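Local coordinates for substrate-binding protein (Synechococcus sp., PDB 6WPN) that probably binds an oligosaccharide or other sugar in the periplasm of a marine cyanobacterium, as the solute-capturing component of a transport system, at residues A[293-297]-A[375-381]; A[138-143]-A[336-340]; A[197-202]-A[380-384]; A[144-149]-A[258-264]. All coordinates share one frame; numbering follows the deposited sequence.

Contact 1: A[293-297]-A[375-381]; sequences GTANV and LNTARVL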
loop_
_atom_site.group_PDB
_atom_site.type_symbol
_atom_site.label_atom_id
_atom_site.label_comp_id
_atom_site.label_asym_id
_atom_site.label_seq_id
_atom_site.Cartn_x
_atom_site.Cartn_y
_atom_site.Cartn_z
ATOM N N GLY A 293 -12.395 -4.705 -12.254
ATOM C CA GLY A 293 -11.127 -4.387 -12.872
ATOM C C GLY A 293 -10.232 -3.442 -12.100
ATOM O O GLY A 293 -9.039 -3.354 -12.414
ATOM N N THR A 294 -10.765 -2.709 -11.122
ATOM C CA THR A 294 -9.981 -1.707 -10.411
ATOM C C THR A 294 -8.835 -2.343 -9.633
ATOM O O THR A 294 -9.026 -3.305 -8.883
ATOM C CB THR A 294 -10.879 -0.920 -9.461
ATOM O OG1 THR A 294 -11.971 -0.359 -10.197
ATOM C CG2 THR A 294 -10.094 0.199 -8.802
ATOM N N ALA A 295 -7.651 -1.759 -9.772
ATOM C CA ALA A 295 -6.479 -2.128 -8.997
ATOM C C ALA A 295 -6.269 -1.137 -7.864
ATOM O O ALA A 295 -6.835 -0.043 -7.845
ATOM C CB ALA A 295 -5.229 -2.178 -9.876
ATOM N N ASN A 296 -5.469 -1.552 -6.893
ATOM C CA ASN A 296 -5.202 -0.741 -5.720
ATOM C C ASN A 296 -3.945 0.092 -5.908
ATOM O O ASN A 296 -2.977 -0.352 -6.530
ATOM C CB ASN A 296 -5.039 -1.620 -4.482
ATOM C CG ASN A 296 -5.026 -0.819 -3.210
ATOM O OD1 ASN A 296 -6.012 -0.174 -2.854
ATOM N ND2 ASN A 296 -3.891 -0.834 -2.522
ATOM N N VAL A 297 -3.966 1.304 -5.360
ATOM C CA VAL A 297 -2.801 2.178 -5.369
ATOM C C VAL A 297 -2.569 2.659 -3.941
ATOM O O VAL A 297 -3.490 3.157 -3.284
ATOM C CB VAL A 297 -2.973 3.364 -6.342
ATOM C CG1 VAL A 297 -4.266 4.115 -6.080
ATOM C CG2 VAL A 297 -1.775 4.300 -6.257
ATOM N N LEU A 375 -1.820 2.542 -13.296
ATOM C CA LEU A 375 -2.265 3.688 -12.506
ATOM C C LEU A 375 -3.502 4.362 -13.093
ATOM O O LEU A 375 -4.325 4.899 -12.342
ATOM C CB LEU A 375 -1.125 4.700 -12.379
ATOM C CG LEU A 375 -1.479 5.984 -11.640
ATOM C CD1 LEU A 375 -1.847 5.646 -10.207
ATOM C CD2 LEU A 375 -0.315 6.965 -11.694
ATOM N N ASN A 376 -3.678 4.318 -14.416
ATOM C CA ASN A 376 -4.829 4.977 -15.023
ATOM C C ASN A 376 -6.140 4.302 -14.649
ATOM O O ASN A 376 -7.201 4.923 -14.772
ATOM C CB ASN A 376 -4.688 5.005 -16.545
ATOM C CG ASN A 376 -3.538 5.874 -17.006
ATOM O OD1 ASN A 376 -2.692 5.441 -17.792
ATOM N ND2 ASN A 376 -3.498 7.109 -16.519
ATOM N N THR A 377 -6.088 3.064 -14.166
ATOM C CA THR A 377 -7.276 2.305 -13.809
ATOM C C THR A 377 -7.305 1.955 -12.334
ATOM O O THR A 377 -8.269 1.329 -11.879
ATOM C CB THR A 377 -7.389 1.016 -14.636
ATOM O OG1 THR A 377 -6.224 0.204 -14.438
ATOM C CG2 THR A 377 -7.547 1.348 -16.111
ATOM N N ALA A 378 -6.270 2.303 -11.581
ATOM C CA ALA A 378 -6.221 1.948 -10.176
ATOM C C ALA A 378 -6.779 3.078 -9.318
ATOM O O ALA A 378 -6.668 4.262 -9.650
ATOM C CB ALA A 378 -4.786 1.632 -9.758
ATOM N N ARG A 379 -7.396 2.686 -8.206
ATOM C CA ARG A 379 -7.994 3.584 -7.232
ATOM C C ARG A 379 -7.499 3.197 -5.845
ATOM O O ARG A 379 -6.880 2.147 -5.651
ATOM C CB ARG A 379 -9.528 3.522 -7.272
ATOM C CG ARG A 379 -10.227 4.522 -8.200
ATOM C CD ARG A 379 -9.920 4.251 -9.670
ATOM N NE ARG A 379 -10.773 5.012 -10.584
ATOM C CZ ARG A 379 -11.766 4.472 -11.290
ATOM N NH1 ARG A 379 -12.023 3.173 -11.186
ATOM N NH2 ARG A 379 -12.502 5.225 -12.102
ATOM N N VAL A 380 -7.779 4.051 -4.871
ATOM C CA VAL A 380 -7.474 3.752 -3.478
ATOM C C VAL A 380 -8.676 2.971 -2.962
ATOM O O VAL A 380 -9.813 3.449 -3.038
ATOM C CB VAL A 380 -7.244 5.028 -2.659
ATOM C CG1 VAL A 380 -7.257 4.716 -1.173
ATOM C CG2 VAL A 380 -5.933 5.683 -3.055
ATOM N N LEU A 381 -8.428 1.776 -2.430
ATOM C CA LEU A 381 -9.523 0.864 -2.120
ATOM C C LEU A 381 -9.921 0.849 -0.650
ATOM O O LEU A 381 -11.119 0.804 -0.348
ATOM C CB LEU A 381 -9.155 -0.558 -2.556
ATOM C CG LEU A 381 -8.887 -0.777 -4.047
ATOM C CD1 LEU A 381 -8.514 -2.224 -4.315
ATOM C CD2 LEU A 381 -10.097 -0.374 -4.874
#

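Contact 2: A[138-143]-A[336-340]; sequences PWYLTV and VLPSS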
loop_
_atom_site.group_PDB
_atom_site.type_symbol
_atom_site.label_atom_id
_atom_site.label_comp_id
_atom_site.label_asym_id
_atom_site.label_seq_id
_atom_site.Cartn_x
_atom_site.Cartn_y
_atom_site.Cartn_z
ATOM N N PRO A 138 0.079 15.215 -1.438
ATOM C CA PRO A 138 0.457 13.904 -1.975
ATOM C C PRO A 138 1.948 13.842 -2.256
ATOM O O PRO A 138 2.551 14.804 -2.734
ATOM C CB PRO A 138 -0.360 13.791 -3.270
ATOM C CG PRO A 138 -1.418 14.827 -3.155
ATOM C CD PRO A 138 -0.847 15.930 -2.326
ATOM N N TRP A 139 2.539 12.693 -1.945
ATOM C CA TRP A 139 3.949 12.469 -2.220
ATOM C C TRP A 139 4.071 11.458 -3.354
ATOM O O TRP A 139 3.797 11.787 -4.509
ATOM C CB TRP A 139 4.676 12.000 -0.959
ATOM C CG TRP A 139 6.165 11.988 -1.087
ATOM C CD1 TRP A 139 6.901 12.359 -2.174
ATOM C CD2 TRP A 139 7.103 11.552 -0.098
ATOM N NE1 TRP A 139 8.241 12.189 -1.920
ATOM C CE2 TRP A 139 8.390 11.697 -0.650
ATOM C CE3 TRP A 139 6.978 11.060 1.206
ATOM C CZ2 TRP A 139 9.546 11.365 0.055
ATOM C CZ3 TRP A 139 8.129 10.733 1.908
ATOM C CH2 TRP A 139 9.394 10.886 1.329
ATOM N N TYR A 140 4.486 10.237 -3.053
ATOM C CA TYR A 140 4.602 9.197 -4.062
ATOM C C TYR A 140 3.513 8.147 -3.874
ATOM O O TYR A 140 2.745 8.167 -2.909
ATOM C CB TYR A 140 5.981 8.537 -4.015
ATOM C CG TYR A 140 6.238 7.725 -2.770
ATOM C CD1 TYR A 140 6.696 8.325 -1.607
ATOM C CD2 TYR A 140 6.042 6.350 -2.764
ATOM C CE1 TYR A 140 6.944 7.580 -0.472
ATOM C CE2 TYR A 140 6.284 5.597 -1.627
ATOM C CZ TYR A 140 6.736 6.218 -0.491
ATOM O OH TYR A 140 6.981 5.470 0.635
ATOM N N LEU A 141 3.452 7.222 -4.827
ATOM C CA LEU A 141 2.460 6.160 -4.786
ATOM C C LEU A 141 3.007 4.924 -5.488
ATOM O O LEU A 141 3.901 5.005 -6.334
ATOM C CB LEU A 141 1.127 6.630 -5.383
ATOM C CG LEU A 141 1.143 7.041 -6.848
ATOM C CD1 LEU A 141 1.093 5.842 -7.753
ATOM C CD2 LEU A 141 -0.050 7.956 -7.107
ATOM N N THR A 142 2.464 3.771 -5.105
ATOM C CA THR A 142 2.884 2.481 -5.630
ATOM C C THR A 142 1.676 1.721 -6.143
ATOM O O THR A 142 0.643 1.662 -5.466
ATOM C CB THR A 142 3.576 1.618 -4.561
ATOM O OG1 THR A 142 2.617 1.247 -3.566
ATOM C CG2 THR A 142 4.676 2.379 -3.868
ATOM N N VAL A 143 1.790 1.190 -7.353
ATOM C CA VAL A 143 0.840 0.224 -7.888
ATOM C C VAL A 143 1.546 -1.124 -7.878
ATOM O O VAL A 143 2.502 -1.336 -8.635
ATOM C CB VAL A 143 0.372 0.602 -9.299
ATOM C CG1 VAL A 143 -0.599 -0.437 -9.824
ATOM C CG2 VAL A 143 -0.262 1.987 -9.287
ATOM N N VAL A 336 9.251 3.954 -8.310
ATOM C CA VAL A 336 7.946 4.229 -7.739
ATOM C C VAL A 336 7.238 5.255 -8.620
ATOM O O VAL A 336 7.841 5.869 -9.500
ATOM C CB VAL A 336 8.100 4.726 -6.281
ATOM C CG1 VAL A 336 6.769 5.150 -5.661
ATOM C CG2 VAL A 336 8.837 3.724 -5.449
ATOM N N LEU A 337 5.937 5.433 -8.382
ATOM C CA LEU A 337 5.283 6.432 -9.219
ATOM C C LEU A 337 5.119 7.744 -8.461
ATOM O O LEU A 337 4.798 7.736 -7.268
ATOM C CB LEU A 337 3.908 5.940 -9.669
ATOM C CG LEU A 337 3.921 4.679 -10.529
ATOM C CD1 LEU A 337 2.510 4.197 -10.807
ATOM C CD2 LEU A 337 4.649 4.953 -11.831
ATOM N N PRO A 338 5.330 8.886 -9.103
ATOM C CA PRO A 338 5.137 10.166 -8.420
ATOM C C PRO A 338 3.713 10.679 -8.579
ATOM O O PRO A 338 2.949 10.238 -9.442
ATOM C CB PRO A 338 6.134 11.088 -9.134
ATOM C CG PRO A 338 6.163 10.550 -10.539
ATOM C CD PRO A 338 5.920 9.056 -10.444
ATOM N N SER A 339 3.362 11.629 -7.711
ATOM C CA SER A 339 2.084 12.317 -7.807
ATOM C C SER A 339 2.198 13.666 -8.502
ATOM O O SER A 339 1.174 14.311 -8.746
ATOM C CB SER A 339 1.473 12.499 -6.411
ATOM O OG SER A 339 2.330 13.260 -5.575
ATOM N N SER A 340 3.414 14.099 -8.829
ATOM C CA SER A 340 3.616 15.324 -9.585
ATOM C C SER A 340 3.358 15.071 -11.061
ATOM O O SER A 340 3.879 14.108 -11.630
ATOM C CB SER A 340 5.042 15.834 -9.383
ATOM O OG SER A 340 5.390 16.800 -10.361
#

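Contact 3: A[197-202]-A[380-384]; sequences LESFVQ and VLVPA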
loop_
_atom_site.group_PDB
_atom_site.type_symbol
_atom_site.label_atom_id
_atom_site.label_comp_id
_atom_site.label_asym_id
_atom_site.label_seq_id
_atom_site.Cartn_x
_atom_site.Cartn_y
_atom_site.Cartn_z
ATOM N N LEU A 197 -7.954 -7.163 3.137
ATOM C CA LEU A 197 -9.063 -6.219 3.208
ATOM C C LEU A 197 -9.318 -5.576 1.853
ATOM O O LEU A 197 -10.468 -5.308 1.492
ATOM C CB LEU A 197 -8.780 -5.151 4.261
ATOM C CG LEU A 197 -9.981 -4.296 4.660
ATOM C CD1 LEU A 197 -11.036 -5.166 5.331
ATOM C CD2 LEU A 197 -9.553 -3.169 5.574
ATOM N N GLU A 198 -8.254 -5.296 1.101
ATOM C CA GLU A 198 -8.430 -4.748 -0.239
ATOM C C GLU A 198 -9.102 -5.753 -1.170
ATOM O O GLU A 198 -9.894 -5.364 -2.038
ATOM C CB GLU A 198 -7.084 -4.297 -0.805
ATOM C CG GLU A 198 -6.491 -3.083 -0.094
ATOM C CD GLU A 198 -4.998 -2.931 -0.333
ATOM O OE1 GLU A 198 -4.399 -3.840 -0.942
ATOM O OE2 GLU A 198 -4.428 -1.896 0.075
ATOM N N SER A 199 -8.809 -7.050 -1.004
ATOM C CA SER A 199 -9.480 -8.054 -1.826
ATOM C C SER A 199 -10.976 -8.073 -1.550
ATOM O O SER A 199 -11.782 -8.280 -2.466
ATOM C CB SER A 199 -8.890 -9.440 -1.585
ATOM O OG SER A 199 -9.377 -9.988 -0.374
ATOM N N PHE A 200 -11.363 -7.863 -0.287
ATOM C CA PHE A 200 -12.778 -7.730 0.045
ATOM C C PHE A 200 -13.416 -6.626 -0.782
ATOM O O PHE A 200 -14.477 -6.819 -1.387
ATOM C CB PHE A 200 -12.951 -7.454 1.544
ATOM C CG PHE A 200 -12.870 -8.686 2.413
ATOM C CD1 PHE A 200 -11.655 -9.284 2.689
ATOM C CD2 PHE A 200 -14.012 -9.237 2.963
ATOM C CE1 PHE A 200 -11.577 -10.414 3.484
ATOM C CE2 PHE A 200 -13.939 -10.370 3.760
ATOM C CZ PHE A 200 -12.717 -10.956 4.019
ATOM N N VAL A 201 -12.768 -5.461 -0.836
ATOM C CA VAL A 201 -13.311 -4.355 -1.615
ATOM C C VAL A 201 -13.353 -4.715 -3.098
ATOM O O VAL A 201 -14.311 -4.378 -3.802
ATOM C CB VAL A 201 -12.500 -3.071 -1.363
ATOM C CG1 VAL A 201 -13.087 -1.909 -2.150
ATOM C CG2 VAL A 201 -12.456 -2.756 0.123
ATOM N N GLN A 202 -12.321 -5.412 -3.594
ATOM C CA GLN A 202 -12.314 -5.814 -5.000
ATOM C C GLN A 202 -13.375 -6.863 -5.291
ATOM O O GLN A 202 -13.853 -6.960 -6.428
ATOM C CB GLN A 202 -10.939 -6.340 -5.412
ATOM C CG GLN A 202 -9.884 -5.266 -5.578
ATOM C CD GLN A 202 -8.507 -5.839 -5.856
ATOM O OE1 GLN A 202 -8.120 -6.858 -5.287
ATOM N NE2 GLN A 202 -7.767 -5.194 -6.750
ATOM N N VAL A 380 -7.779 4.051 -4.871
ATOM C CA VAL A 380 -7.474 3.752 -3.478
ATOM C C VAL A 380 -8.676 2.971 -2.962
ATOM O O VAL A 380 -9.813 3.449 -3.038
ATOM C CB VAL A 380 -7.244 5.028 -2.659
ATOM C CG1 VAL A 380 -7.257 4.716 -1.173
ATOM C CG2 VAL A 380 -5.933 5.683 -3.055
ATOM N N LEU A 381 -8.428 1.776 -2.430
ATOM C CA LEU A 381 -9.523 0.864 -2.120
ATOM C C LEU A 381 -9.921 0.849 -0.650
ATOM O O LEU A 381 -11.119 0.804 -0.348
ATOM C CB LEU A 381 -9.155 -0.558 -2.556
ATOM C CG LEU A 381 -8.887 -0.777 -4.047
ATOM C CD1 LEU A 381 -8.514 -2.224 -4.315
ATOM C CD2 LEU A 381 -10.097 -0.374 -4.874
ATOM N N VAL A 382 -8.967 0.882 0.274
ATOM C CA VAL A 382 -9.330 1.030 1.681
ATOM C C VAL A 382 -9.907 2.433 1.855
ATOM O O VAL A 382 -9.215 3.428 1.592
ATOM C CB VAL A 382 -8.131 0.758 2.608
ATOM C CG1 VAL A 382 -7.708 -0.696 2.493
ATOM C CG2 VAL A 382 -6.950 1.665 2.282
ATOM N N PRO A 383 -11.174 2.567 2.243
ATOM C CA PRO A 383 -11.758 3.909 2.368
ATOM C C PRO A 383 -11.044 4.708 3.449
ATOM O O PRO A 383 -10.868 4.241 4.576
ATOM C CB PRO A 383 -13.222 3.630 2.728
ATOM C CG PRO A 383 -13.216 2.260 3.323
ATOM C CD PRO A 383 -12.131 1.507 2.606
ATOM N N ALA A 384 -10.607 5.914 3.085
ATOM C CA ALA A 384 -9.881 6.773 4.013
ATOM C C ALA A 384 -10.802 7.256 5.123
ATOM O O ALA A 384 -11.209 8.422 5.139
ATOM C CB ALA A 384 -9.270 7.963 3.273
#

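Contact 4: A[144-149]-A[258-264]; sequences RLSLVN and LALLASG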
loop_
_atom_site.group_PDB
_atom_site.type_symbol
_atom_site.label_atom_id
_atom_site.label_comp_id
_atom_site.label_asym_id
_atom_site.label_seq_id
_atom_site.Cartn_x
_atom_site.Cartn_y
_atom_site.Cartn_z
ATOM N N ARG A 144 1.089 -2.039 -7.031
ATOM C CA ARG A 144 1.709 -3.355 -6.940
ATOM C C ARG A 144 1.248 -4.257 -8.079
ATOM O O ARG A 144 0.073 -4.261 -8.457
ATOM C CB ARG A 144 1.420 -4.007 -5.589
ATOM C CG ARG A 144 -0.014 -4.386 -5.353
ATOM C CD ARG A 144 -0.161 -5.105 -4.027
ATOM N NE ARG A 144 -1.565 -5.360 -3.738
ATOM C CZ ARG A 144 -2.333 -4.557 -3.010
ATOM N NH1 ARG A 144 -1.826 -3.450 -2.479
ATOM N NH2 ARG A 144 -3.608 -4.865 -2.801
ATOM N N LEU A 145 2.192 -4.992 -8.651
ATOM C CA LEU A 145 1.919 -5.904 -9.748
ATOM C C LEU A 145 1.882 -7.346 -9.246
ATOM O O LEU A 145 2.047 -7.631 -8.059
ATOM C CB LEU A 145 2.971 -5.735 -10.841
ATOM C CG LEU A 145 3.250 -4.300 -11.294
ATOM C CD1 LEU A 145 4.489 -4.265 -12.164
ATOM C CD2 LEU A 145 2.053 -3.715 -12.024
ATOM N N SER A 146 1.645 -8.270 -10.174
ATOM C CA SER A 146 1.757 -9.702 -9.916
ATOM C C SER A 146 3.091 -10.179 -10.478
ATOM O O SER A 146 3.273 -10.222 -11.697
ATOM C CB SER A 146 0.597 -10.477 -10.540
ATOM O OG SER A 146 -0.626 -10.186 -9.893
ATOM N N LEU A 147 4.039 -10.485 -9.596
ATOM C CA LEU A 147 5.287 -11.114 -10.017
ATOM C C LEU A 147 5.066 -12.618 -10.137
ATOM O O LEU A 147 4.834 -13.299 -9.133
ATOM C CB LEU A 147 6.407 -10.787 -9.036
ATOM C CG LEU A 147 6.658 -9.290 -8.836
ATOM C CD1 LEU A 147 7.843 -9.054 -7.909
ATOM C CD2 LEU A 147 6.873 -8.593 -10.170
ATOM N N VAL A 148 5.105 -13.141 -11.361
ATOM C CA VAL A 148 4.719 -14.520 -11.641
ATOM C C VAL A 148 5.960 -15.344 -11.954
ATOM O O VAL A 148 6.733 -15.001 -12.859
ATOM C CB VAL A 148 3.712 -14.585 -12.800
ATOM C CG1 VAL A 148 3.460 -16.022 -13.209
ATOM C CG2 VAL A 148 2.419 -13.908 -12.389
ATOM N N ASN A 149 6.138 -16.440 -11.221
ATOM C CA ASN A 149 7.192 -17.409 -11.509
ATOM C C ASN A 149 6.749 -18.257 -12.697
ATOM O O ASN A 149 5.963 -19.198 -12.545
ATOM C CB ASN A 149 7.475 -18.269 -10.283
ATOM C CG ASN A 149 8.677 -19.176 -10.469
ATOM O OD1 ASN A 149 8.791 -19.888 -11.463
ATOM N ND2 ASN A 149 9.583 -19.155 -9.499
ATOM N N LEU A 258 6.705 -19.987 -4.296
ATOM C CA LEU A 258 5.492 -19.198 -4.486
ATOM C C LEU A 258 5.390 -18.811 -5.955
ATOM O O LEU A 258 6.311 -18.195 -6.500
ATOM C CB LEU A 258 5.510 -17.954 -3.591
ATOM C CG LEU A 258 4.252 -17.086 -3.526
ATOM C CD1 LEU A 258 3.063 -17.924 -3.103
ATOM C CD2 LEU A 258 4.450 -15.921 -2.563
ATOM N N ALA A 259 4.269 -19.161 -6.592
ATOM C CA ALA A 259 4.126 -18.920 -8.025
ATOM C C ALA A 259 3.795 -17.466 -8.334
ATOM O O ALA A 259 4.228 -16.944 -9.365
ATOM C CB ALA A 259 3.052 -19.835 -8.615
ATOM N N LEU A 260 3.035 -16.796 -7.472
ATOM C CA LEU A 260 2.662 -15.405 -7.694
ATOM C C LEU A 260 2.927 -14.616 -6.420
ATOM O O LEU A 260 2.499 -15.018 -5.337
ATOM C CB LEU A 260 1.189 -15.277 -8.108
ATOM C CG LEU A 260 0.667 -13.890 -8.509
ATOM C CD1 LEU A 260 -0.484 -14.013 -9.498
ATOM C CD2 LEU A 260 0.213 -13.095 -7.297
ATOM N N LEU A 261 3.596 -13.477 -6.565
ATOM C CA LEU A 261 3.915 -12.586 -5.456
ATOM C C LEU A 261 3.389 -11.198 -5.789
ATOM O O LEU A 261 3.780 -10.613 -6.803
ATOM C CB LEU A 261 5.427 -12.545 -5.209
ATOM C CG LEU A 261 5.945 -11.555 -4.164
ATOM C CD1 LEU A 261 5.584 -11.988 -2.747
ATOM C CD2 LEU A 261 7.446 -11.372 -4.308
ATOM N N ALA A 262 2.500 -10.675 -4.952
ATOM C CA ALA A 262 1.978 -9.323 -5.151
ATOM C C ALA A 262 3.031 -8.329 -4.678
ATOM O O ALA A 262 3.224 -8.138 -3.478
ATOM C CB ALA A 262 0.661 -9.136 -4.406
ATOM N N SER A 263 3.721 -7.689 -5.619
ATOM C CA SER A 263 4.811 -6.789 -5.263
ATOM C C SER A 263 5.069 -5.821 -6.415
ATOM O O SER A 263 4.577 -5.996 -7.534
ATOM C CB SER A 263 6.071 -7.582 -4.891
ATOM O OG SER A 263 7.121 -6.736 -4.456
ATOM N N GLY A 264 5.839 -4.777 -6.109
ATOM C CA GLY A 264 6.161 -3.731 -7.055
ATOM C C GLY A 264 7.463 -3.967 -7.803
ATOM O O GLY A 264 8.095 -5.021 -7.718
#

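Contact 1: A[293-297]-A[375-381]
Asn296 and Leu381 lock together at the tight end of a short parallel pairing, in which residues of strand 295-303 run beside the two-residue strand 378-379. CG of Asn296 stands anti to its backbone N (chi1 -169°), which delivers OD1 to the amide of Leu381. OD1 accepts from Leu381 N at 3.1 Å, with the donor almost in line with the side-chain C=O (169°). The leucine side chain lies obliquely alongside the asparagine, its CD1 3.5 Å from Asn296 CB. Next to this grip, Arg379 turns both its N-H and its C=O to strand 295-303, bonding the residues before and after its partner Asn296: its N donates to Ala295 O at 2.8 Å, and its O accepts from Val297 N at 3.0 Å, that donor standing 43° out of the carbonyl plane. Val297 CG1 sits 3.3 Å from Arg379 O and also meets Val380 CG2 at 3.8 Å, so the valine closes the buried flank, which strand 137-149 covers through Leu141 and Val143.

The other flank is looser, and there Arg379 and Thr377 face solvent. Buried Thr294 meets Arg379 at about a right angle, methyl CG2 resting 3.7 Å from Arg379 CB. Thr294 OG1 lies at the edge of the guanidinium, but 3.7 Å from Arg379 NH1, too far to bond; its weak hydrogen bond goes to Asp292. Thr377 turns its hydroxyl back to Thr374 O. Segment 375-381 is thus held mainly by two backbone bonds at Arg379 and the Asn296 bond to Leu381, with valine and alanine packing beside them, whereas the charged arginine end adds little.

Contact 2: A[138-143]-A[336-340]
With chi1 near +60° at both Tyr140 (68°) and Leu141 (62°), each CG lies between its own backbone N and carbonyl carbon, and the two side chains reach Val336 and Leu337 on opposite faces of an antiparallel beta pairing. Strand 137-149 here takes strand 337-338 onto one edge, while its other edge pairs with strand 295-303 of the same mixed sheet. Leu141 and Leu337 form the hydrogen-bonded pair: Leu141 N donates to Leu337 O at 2.8 Å, and Leu337 N returns a bond to Leu141 O at 2.9 Å, both donors nearly in line with the acceptor C=O. On the face they share, the two leucines press hard, Leu141 CD1 lying 3.4 Å from Leu337 CB, closer than usual for two carbons, and 3.7 Å from Leu337 CD1. Tyr140 faces Pro338 as the adjoining non-hydrogen-bonded pair; Val336 CG1 comes up obliquely to its ring, and Phe330 meets that ring as well. Past the short strand, Ser339 points back toward strand 137-149, its N making a weak bond to Trp139 O and its side chain brushing Pro138 CB. Ser340 caps helix 341-352 through Ala343 N. At the other end Leu337 CD1 reaches past Leu141 to touch Val143 CG2 at 3.9 Å.

Contact 3: A[197-202]-A[380-384]
Leu381 and Val382 lie along one face of helix 195-202, a helix-against-loop packing in which Glu198, Val201 and Gln202, about one turn of the helix, make the surface the loop rests on. The connection 380-384, leading from strand 378-379 to helix 388-403, has no regular structure of its own. Leu381 lays CD1 along Gln202 from CG to the amide, 3.6 Å from Gln202 CG and 3.9 Å from Gln202 NE2, the two side chains meeting at about a right angle. Gln202 is extended beyond CG, which carries its amide past the leucine to Trp165 NE1 and Thr294 O. Both methyls of Val201, CG1 and CG2, approach Leu381 O from the same, helix side, each at 3.8 Å. Glu198 behaves like Gln202. Its chain starts beside the backbone N (chi1 -68°) and then runs straight, so the methylene touches the loop while the carboxylate goes on to a salt bridge with Arg144. Tyr396 OH meets the amide of Leu197 nearby. Val382 in turn (chi1 -65°) holds CG1 beside its own N, where that methyl comes to 3.7 Å from Glu198 CG and 4.4 Å from Leu197 CD2.

Contact 4: A[144-149]-A[258-264]
Asn149 and Ala259 close one end of an antiparallel strand pair, 145-149 against 260-263, within the mixed beta sheet of this alpha/beta solute-binding protein; the two strands run at 152° to each other. Along 258-264, Leu258 comes first, its O beside Asn149 CB. Ala259 O then accepts from Asn149 N at 2.7 Å in an almost straight bond (168°), while the asparagine side chain caps the helix that follows through Leu152 N. Leu260, with CG anti to its backbone N (chi1 -174°), lays CD1 against Ser146 CB at 3.8 Å and also reaches Val148 on the same face. Leu261 turns to the other face and forms a reciprocal pair with Leu147: Leu147 N donates to Leu261 O at 2.8 Å, and Leu261 N to Leu147 O at 2.9 Å. Ala262 comes back to the Ser146 side, its CB 4.1 Å from Arg144 CD, alongside the extended arginine chain whose guanidinium goes on to Glu198. Ser263 takes the last bonded position: its O accepts from Leu145 N at 2.8 Å, with the donor well above the carbonyl plane, and its N donates to Leu145 O. Ser263 CB meets Leu147 CD1 at 3.8 Å, and that same leucine methyl, CD1, lies 4.0 Å from Gly264 O.

How the contacts relate
Three of the four contacts lie on one mixed sheet. Contacts 2 and 4 use successive parts of strand 137-149, their centres about 20 Å apart, and contact 1 joins through the neighbouring strand 295-303, with centres about 13 Å from contact 2 and 17 Å from contact 4. Contact 3 is off the sheet, on helix 195-202, yet shares residues 380-381 with contact 1, about 10 Å away between centres. Along the chain contact 4 closes before contact 1 opens, contact 2 crosses contacts 1 and 3, and contact 3 crosses contact 4. Leu375 packs on Leu337, joining contacts 1 and 2. Such chain crossings are consistent with the hinge between the two lobes of a solute-binding protein.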